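Local structure of tumor necrosis factor ligand superfamily member 13 (Mus musculus, 1U5X) at residues V47-T50 and G51-L55. The protein is a homotrimeric cytokine that binds the receptors TACI and BCMA and plays a role in regulating tumor cell growth. Numbering follows the deposited sequence.
Sequences VWDT and GIYLL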
loop_
_atom_site.group_PDB
_atom_site.type_symbol
_atom_site.label_atom_id
_atom_site.label_comp_id
_atom_site.label_asym_id
_atom_site.label_seq_id
_atom_site.Cartn_x
_atom_site.Cartn_y
_atom_site.Cartn_z
ATOM N N VAL A 47 1.315 -12.073 18.691
ATOM C CA VAL A 47 0.010 -11.440 18.863
ATOM C C VAL A 47 -0.551 -11.918 20.179
ATOM O O VAL A 47 -0.710 -13.116 20.396
ATOM C CB VAL A 47 -0.962 -11.825 17.727
ATOM C CG1 VAL A 47 -2.346 -11.225 17.968
ATOM C CG2 VAL A 47 -0.436 -11.381 16.386
ATOM N N TRP A 48 -0.814 -10.994 21.084
ATOM C CA TRP A 48 -1.451 -11.353 22.340
ATOM C C TRP A 48 -2.967 -11.180 22.324
ATOM O O TRP A 48 -3.667 -11.868 23.076
ATOM C CB TRP A 48 -0.830 -10.589 23.513
ATOM C CG TRP A 48 0.675 -10.763 23.611
ATOM C CD1 TRP A 48 1.612 -9.766 23.650
ATOM C CD2 TRP A 48 1.412 -11.998 23.666
ATOM N NE1 TRP A 48 2.875 -10.300 23.727
ATOM C CE2 TRP A 48 2.788 -11.664 23.742
ATOM C CE3 TRP A 48 1.058 -13.340 23.625
ATOM C CZ2 TRP A 48 3.796 -12.627 23.787
ATOM C CZ3 TRP A 48 2.067 -14.303 23.708
ATOM C CH2 TRP A 48 3.414 -13.934 23.764
ATOM N N ASP A 49 -3.467 -10.279 21.495
ATOM C CA ASP A 49 -4.868 -9.905 21.499
ATOM C C ASP A 49 -5.564 -10.315 20.216
ATOM O O ASP A 49 -5.215 -9.850 19.137
ATOM C CB ASP A 49 -5.015 -8.391 21.681
ATOM C CG ASP A 49 -6.484 -7.943 21.808
ATOM O OD1 ASP A 49 -7.406 -8.798 21.823
ATOM O OD2 ASP A 49 -6.820 -6.749 21.916
ATOM N N THR A 50 -6.585 -11.156 20.348
ATOM C CA THR A 50 -7.366 -11.507 19.183
ATOM C C THR A 50 -8.003 -10.261 18.609
ATOM O O THR A 50 -8.541 -9.449 19.348
ATOM C CB THR A 50 -8.445 -12.469 19.571
ATOM O OG1 THR A 50 -7.857 -13.701 19.995
ATOM C CG2 THR A 50 -9.311 -12.840 18.357
ATOM N N GLY A 51 -7.989 -10.129 17.288
ATOM C CA GLY A 51 -8.651 -9.014 16.637
ATOM C C GLY A 51 -8.439 -8.967 15.152
ATOM O O GLY A 51 -7.809 -9.863 14.580
ATOM N N ILE A 52 -8.980 -7.919 14.524
ATOM C CA ILE A 52 -8.778 -7.642 13.114
ATOM C C ILE A 52 -7.742 -6.526 12.967
ATOM O O ILE A 52 -7.827 -5.483 13.628
ATOM C CB ILE A 52 -10.143 -7.267 12.458
ATOM C CG1 ILE A 52 -11.073 -8.499 12.450
ATOM C CG2 ILE A 52 -9.943 -6.721 11.093
ATOM C CD1 ILE A 52 -12.486 -8.216 11.949
ATOM N N TYR A 53 -6.725 -6.755 12.141
ATOM C CA TYR A 53 -5.615 -5.835 12.006
ATOM C C TYR A 53 -5.327 -5.558 10.577
ATOM O O TYR A 53 -5.351 -6.456 9.753
ATOM C CB TYR A 53 -4.344 -6.485 12.563
ATOM C CG TYR A 53 -4.357 -6.723 14.043
ATOM C CD1 TYR A 53 -4.929 -7.873 14.587
ATOM C CD2 TYR A 53 -3.735 -5.823 14.909
ATOM C CE1 TYR A 53 -4.906 -8.114 15.962
ATOM C CE2 TYR A 53 -3.711 -6.058 16.300
ATOM C CZ TYR A 53 -4.301 -7.188 16.811
ATOM O OH TYR A 53 -4.248 -7.404 18.159
ATOM N N LEU A 54 -5.030 -4.301 10.290
ATOM C CA LEU A 54 -4.306 -3.934 9.092
ATOM C C LEU A 54 -2.840 -4.245 9.325
ATOM O O LEU A 54 -2.255 -3.802 10.334
ATOM C CB LEU A 54 -4.481 -2.441 8.856
ATOM C CG LEU A 54 -3.711 -1.860 7.666
ATOM C CD1 LEU A 54 -4.193 -2.459 6.347
ATOM C CD2 LEU A 54 -3.849 -0.308 7.662
ATOM N N LEU A 55 -2.255 -5.040 8.414
ATOM C CA LEU A 55 -0.862 -5.426 8.457
ATOM C C LEU A 55 -0.250 -4.931 7.170
ATOM O O LEU A 55 -0.753 -5.204 6.103
ATOM C CB LEU A 55 -0.760 -6.962 8.522
ATOM C CG LEU A 55 0.497 -7.714 8.900
ATOM C CD1 LEU A 55 1.413 -6.989 9.831
ATOM C CD2 LEU A 55 0.080 -9.076 9.484
#
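In the jelly-roll TNF homology domain, the loop that carries the chain from strand 44-47 into strand 51-61 is tied back onto that second strand by Y53, whose hydroxyl donates a hydrogen bond to the backbone carbonyl of D49. Y53 OH lies 2.8 Å from D49 O. The hydroxyl meets the carbonyl oxygen off the C=O direction, at a C=O...donor angle of 137°, and tilted 23° from the carbonyl plane. D49 O itself sits at the ring edge, 3.6 Å from Y53 CE1. The Y53 torsion explains the reach: with CG anti to the carbonyl carbon (chi1 -67°), the ring runs back along the chain toward D49. Y53 OH also has D49 CB at 3.7 Å and, more loosely, V47 CG1 at 4.3 Å, the two approaching from roughly perpendicular directions. V47 and Y53 both also rest on L38 and L109, which joins this corner to strands 38-41 and 99-109. Beyond the two segments, T50 OG1 is hydrogen-bonded to Q111 N, and D49 OD2 forms a weak, long ion pair with K139 NZ. This hydrogen bond between Y53 and D49 therefore supplies a buried tyrosine hydroxyl with an acceptor and the D49 carbonyl with a donor, linking loop backbone to strand side chain.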